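Local coordinates for protein type I modular polyketide synthase (Streptomyces albus subsp. albus, PDB 6IYR) that is the acyltransferase domain of module 8 of the salinomycin polyketide synthase, which probably selects a coenzyme A-activated extender unit and passes it to the acyl carrier protein, at residues R378-D381 with A382-L386; W369-N372 with L373-V377. One frame throughout, in Å; residues are numbered along the deposited sequence.

Contact 1 (R378-D381 with A382-L386)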
loop_
_atom_site.group_PDB
_atom_site.type_symbol
_atom_site.label_atom_id
_atom_site.label_comp_id
_atom_site.label_asym_id
_atom_site.label_seq_id
_atom_site.Cartn_x
_atom_site.Cartn_y
_atom_site.Cartn_z
ATOM N N ARG A 378 14.139 5.969 -5.334
ATOM C CA ARG A 378 13.663 6.605 -6.553
ATOM C C ARG A 378 12.237 6.181 -6.904
ATOM O O ARG A 378 11.998 5.541 -7.909
ATOM C CB ARG A 378 14.623 6.315 -7.692
ATOM C CG ARG A 378 16.069 6.423 -7.270
ATOM C CD ARG A 378 17.018 6.567 -8.438
ATOM N NE ARG A 378 18.399 6.593 -7.969
ATOM C CZ ARG A 378 19.077 7.696 -7.671
ATOM N NH1 ARG A 378 20.324 7.601 -7.239
ATOM N NH2 ARG A 378 18.510 8.885 -7.813
ATOM N N PHE A 379 11.304 6.545 -6.043
ATOM C CA PHE A 379 9.914 6.183 -6.218
ATOM C C PHE A 379 9.233 6.810 -7.420
ATOM O O PHE A 379 8.625 6.115 -8.207
ATOM C CB PHE A 379 9.142 6.454 -4.941
ATOM C CG PHE A 379 7.756 5.926 -4.956
ATOM C CD1 PHE A 379 7.516 4.583 -4.812
ATOM C CD2 PHE A 379 6.691 6.777 -5.096
ATOM C CE1 PHE A 379 6.238 4.094 -4.818
ATOM C CE2 PHE A 379 5.412 6.294 -5.107
ATOM C CZ PHE A 379 5.188 4.956 -4.964
ATOM N N GLU A 380 9.450 8.100 -7.634
ATOM C CA GLU A 380 8.830 8.800 -8.748
ATOM C C GLU A 380 9.272 8.216 -10.074
ATOM O O GLU A 380 8.482 8.061 -10.971
ATOM C CB GLU A 380 9.147 10.297 -8.727
ATOM C CG GLU A 380 8.680 11.029 -9.968
ATOM C CD GLU A 380 9.277 12.408 -10.139
ATOM O OE1 GLU A 380 10.118 12.823 -9.335
ATOM O OE2 GLU A 380 8.910 13.086 -11.099
ATOM N N ASP A 381 10.544 7.882 -10.165
ATOM C CA ASP A 381 11.121 7.321 -11.350
ATOM C C ASP A 381 10.462 6.011 -11.711
ATOM O O ASP A 381 10.146 5.780 -12.849
ATOM C CB ASP A 381 12.562 7.025 -11.031
ATOM C CG ASP A 381 13.479 7.583 -12.027
ATOM O OD1 ASP A 381 14.217 8.511 -11.659
ATOM O OD2 ASP A 381 13.461 7.092 -13.169
ATOM N N ALA A 382 10.246 5.171 -10.722
ATOM C CA ALA A 382 9.609 3.906 -10.943
ATOM C C ALA A 382 8.187 4.100 -11.432
ATOM O O ALA A 382 7.759 3.454 -12.360
ATOM C CB ALA A 382 9.612 3.104 -9.675
ATOM N N VAL A 383 7.470 5.032 -10.824
ATOM C CA VAL A 383 6.106 5.284 -11.221
ATOM C C VAL A 383 6.042 5.767 -12.664
ATOM O O VAL A 383 5.209 5.326 -13.423
ATOM C CB VAL A 383 5.401 6.275 -10.282
ATOM C CG1 VAL A 383 4.052 6.665 -10.849
ATOM C CG2 VAL A 383 5.244 5.680 -8.902
ATOM N N ARG A 384 6.959 6.642 -13.037
ATOM C CA ARG A 384 7.011 7.158 -14.387
ATOM C C ARG A 384 7.282 6.026 -15.366
ATOM O O ARG A 384 6.697 5.972 -16.413
ATOM C CB ARG A 384 8.052 8.258 -14.507
ATOM C CG ARG A 384 7.578 9.599 -13.982
ATOM C CD ARG A 384 8.641 10.662 -14.090
ATOM N NE ARG A 384 8.169 11.936 -13.577
ATOM C CZ ARG A 384 7.603 12.864 -14.326
ATOM N NH1 ARG A 384 7.194 13.993 -13.791
ATOM N NH2 ARG A 384 7.449 12.658 -15.615
ATOM N N THR A 385 8.170 5.123 -15.002
ATOM C CA THR A 385 8.470 3.973 -15.828
ATOM C C THR A 385 7.205 3.147 -16.071
ATOM O O THR A 385 6.903 2.786 -17.213
ATOM C CB THR A 385 9.529 3.129 -15.142
ATOM O OG1 THR A 385 10.756 3.844 -15.238
ATOM C CG2 THR A 385 9.709 1.773 -15.796
ATOM N N LEU A 386 6.426 2.915 -15.015
ATOM C CA LEU A 386 5.235 2.078 -15.141
ATOM C C LEU A 386 4.120 2.749 -15.939
ATOM O O LEU A 386 3.455 2.122 -16.770
ATOM C CB LEU A 386 4.739 1.616 -13.775
ATOM C CG LEU A 386 5.785 0.748 -13.098
ATOM C CD1 LEU A 386 5.480 0.462 -11.650
ATOM C CD2 LEU A 386 5.918 -0.576 -13.814
#

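Contact 2 (W369-N372 with L373-V377)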
loop_
_atom_site.group_PDB
_atom_site.type_symbol
_atom_site.label_atom_id
_atom_site.label_comp_id
_atom_site.label_asym_id
_atom_site.label_seq_id
_atom_site.Cartn_x
_atom_site.Cartn_y
_atom_site.Cartn_z
ATOM N N TRP A 369 20.218 -5.338 -0.150
ATOM C CA TRP A 369 19.429 -4.860 0.977
ATOM C C TRP A 369 20.182 -3.755 1.700
ATOM O O TRP A 369 19.572 -2.761 2.086
ATOM C CB TRP A 369 18.983 -6.005 1.912
ATOM C CG TRP A 369 18.026 -6.911 1.225
ATOM C CD1 TRP A 369 18.256 -8.190 0.843
ATOM C CD2 TRP A 369 16.790 -6.519 0.581
ATOM N NE1 TRP A 369 17.260 -8.626 0.015
ATOM C CE2 TRP A 369 16.343 -7.621 -0.161
ATOM C CE3 TRP A 369 16.010 -5.354 0.601
ATOM C CZ2 TRP A 369 15.139 -7.612 -0.862
ATOM C CZ3 TRP A 369 14.850 -5.307 -0.165
ATOM C CH2 TRP A 369 14.391 -6.459 -0.833
ATOM N N TYR A 370 21.516 -3.852 1.779
ATOM C CA TYR A 370 22.287 -2.694 2.207
ATOM C C TYR A 370 22.124 -1.479 1.312
ATOM O O TYR A 370 21.984 -0.345 1.807
ATOM C CB TYR A 370 23.778 -2.985 2.396
ATOM C CG TYR A 370 24.542 -1.749 2.802
ATOM C CD1 TYR A 370 24.384 -1.220 4.050
ATOM C CD2 TYR A 370 25.293 -1.029 1.882
ATOM C CE1 TYR A 370 25.035 -0.058 4.427
ATOM C CE2 TYR A 370 25.928 0.155 2.240
ATOM C CZ TYR A 370 25.771 0.641 3.529
ATOM O OH TYR A 370 26.402 1.795 3.919
ATOM N N ARG A 371 22.239 -1.669 0.007
ATOM C CA ARG A 371 22.052 -0.551 -0.891
ATOM C C ARG A 371 20.727 0.124 -0.733
ATOM O O ARG A 371 20.612 1.321 -1.013
ATOM C CB ARG A 371 22.188 -0.955 -2.351
ATOM C CG ARG A 371 23.597 -0.822 -2.900
ATOM C CD ARG A 371 23.622 -1.056 -4.407
ATOM N NE ARG A 371 24.940 -1.514 -4.831
ATOM C CZ ARG A 371 25.305 -2.789 -4.957
ATOM N NH1 ARG A 371 26.553 -3.079 -5.324
ATOM N NH2 ARG A 371 24.427 -3.771 -4.747
ATOM N N ASN A 372 19.698 -0.698 -0.596
ATOM C CA ASN A 372 18.331 -0.204 -0.408
ATOM C C ASN A 372 18.299 0.779 0.760
ATOM O O ASN A 372 17.797 1.880 0.619
ATOM C CB ASN A 372 17.416 -1.374 -0.097
ATOM C CG ASN A 372 16.015 -0.942 0.283
ATOM O OD1 ASN A 372 15.751 -0.617 1.447
ATOM N ND2 ASN A 372 15.086 -1.030 -0.675
ATOM N N LEU A 373 18.900 0.379 1.879
ATOM C CA LEU A 373 18.950 1.218 3.095
ATOM C C LEU A 373 19.809 2.467 2.929
ATOM O O LEU A 373 19.474 3.540 3.428
ATOM C CB LEU A 373 19.439 0.383 4.277
ATOM C CG LEU A 373 19.356 1.013 5.668
ATOM C CD1 LEU A 373 17.916 1.365 6.038
ATOM C CD2 LEU A 373 19.925 -0.012 6.636
ATOM N N ARG A 374 20.879 2.336 2.163
ATOM C CA ARG A 374 21.872 3.387 2.041
ATOM C C ARG A 374 21.514 4.445 1.028
ATOM O O ARG A 374 21.859 5.615 1.183
ATOM C CB ARG A 374 23.236 2.774 1.694
ATOM C CG ARG A 374 24.307 3.811 1.379
ATOM C CD ARG A 374 24.688 4.614 2.611
ATOM N NE ARG A 374 25.731 5.622 2.325
ATOM C CZ ARG A 374 25.488 6.831 1.842
ATOM N NH1 ARG A 374 24.271 7.178 1.443
ATOM N NH2 ARG A 374 26.466 7.714 1.753
ATOM N N ASN A 375 20.782 4.079 -0.002
ATOM C CA ASN A 375 20.612 4.970 -1.122
ATOM C C ASN A 375 19.227 5.585 -1.262
ATOM O O ASN A 375 18.270 5.064 -0.734
ATOM C CB ASN A 375 20.989 4.228 -2.387
ATOM C CG ASN A 375 22.491 4.045 -2.482
ATOM O OD1 ASN A 375 23.209 4.995 -2.776
ATOM N ND2 ASN A 375 22.956 2.973 -1.952
ATOM N N THR A 376 19.135 6.587 -2.119
ATOM C CA THR A 376 17.902 7.309 -2.382
ATOM C C THR A 376 16.809 6.372 -2.929
ATOM O O THR A 376 17.071 5.489 -3.713
ATOM C CB THR A 376 18.156 8.442 -3.404
ATOM O OG1 THR A 376 19.166 9.313 -2.920
ATOM C CG2 THR A 376 16.933 9.252 -3.680
ATOM N N VAL A 377 15.586 6.566 -2.470
ATOM C CA VAL A 377 14.486 5.776 -2.950
ATOM C C VAL A 377 13.944 6.525 -4.152
ATOM O O VAL A 377 13.378 7.589 -4.020
ATOM C CB VAL A 377 13.386 5.662 -1.889
ATOM C CG1 VAL A 377 12.171 4.951 -2.444
ATOM C CG2 VAL A 377 13.902 4.989 -0.639
HETATM O O HOH W 1 27.893 3.002 2.385
#

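Contact 1 (R378-D381 with A382-L386)
E380 carries its CG anti to the backbone N (chi1 172°) and runs on extended, so that its carboxylate travels forward along helix 379-388 beside R384, whose own CG is anti to the carbonyl carbon (chi1 -79°). The two side chains lie alongside each other, pointing the same way, and close an i to i+4 salt bridge on the first turns of the helix. E380 OE2 takes R384 NE at 2.8 Å; NE comes to the anti side of the carboxylate and somewhat out of its plane, while OE2 sits near the plane of the guanidinium, at its edge. A second, weak bond joins R384 NH1 to the same OE2 at 3.3 Å. The two flat groups are turned 54° apart, so they do not form the coplanar, two-oxygen pairing. On the adjoining face of the helix, V383 CG2 lies over one face of the F379 ring, displaced toward the rim, with F379 CE2 3.8 Å from CG2. This CH-pi contact faces the interior, where V407 and T410 of helix 404-414 pack on F379 and V383 respectively. D381 O is gripped twice by T385, through N at 3.0 Å and through OG1 at 3.1 Å, the two donors reaching it from opposite faces of its plane. T385 OG1 thus finds its partner in the backbone of its own helix. Because a single carboxylate oxygen takes both guanidinium bonds, the ion pair rests chiefly on the NE-OE2 bond, with NH1 adding a weak second one.

Contact 2 (W369-N372 with L373-V377)
The C-terminal turn of helix 366-374 and the loop leading to strand 377-378 meet here, with N375 the first residue to leave helical geometry. Its side chain folds back on the helix: R371 O accepts N375 N at 2.9 Å and N375 ND2 at 3.0 Å. ND2 arrives in the carbonyl plane on a lone pair, with R371 O almost in the plane of the amide, whereas the backbone N approaches tilted 34° from the carbonyl plane. On the neighbouring side of the turn, R374 CB lies over a face of the Y370 ring, 3.8 Å from CZ. The arginine chain bends at chi2 (68°) and runs alongside the ring, bringing CD to 3.5 Å from Y370 OH; ring and guanidinium stand nearly perpendicular. A water lies unusually close to Y370 OH, at 2.5 Å, and accepts a weak bond from R374 NE, while R374 NH2 forms a salt bridge with E328. N372 points elsewhere: its ND2 bonds S220 O and E223 OE1, and its OD1 accepts from R245, tying the helix to the probable GxSxG nucleophile elbow. The arrangement is side-chain capping at a helix C-terminus, where the chain leaves for strand 377-378 beside that elbow of the acyltransferase domain.

In the fold
The chain passes directly from contact 2 to contact 1, whose centres lie 16 Å apart: one ends helix 366-374, the other begins helix 379-388, and the short strand 377-378 spans their junction and edges the mixed sheet beside strand 279-286. Both are partly buried. In contact 1 apolar side chains pack against helix 404-414 and L351, and the same helix also touches the side chains of the ion pair, whose bond stays within its own helix. Contact 2, farther from the chain centre, buries polar as well as aromatic groups, and R374 finds its acidic partner on another part of the chain. A carbonyl in each contact is shared by the backbone and side chain of one residue, near the start of one helix and at the end of the other.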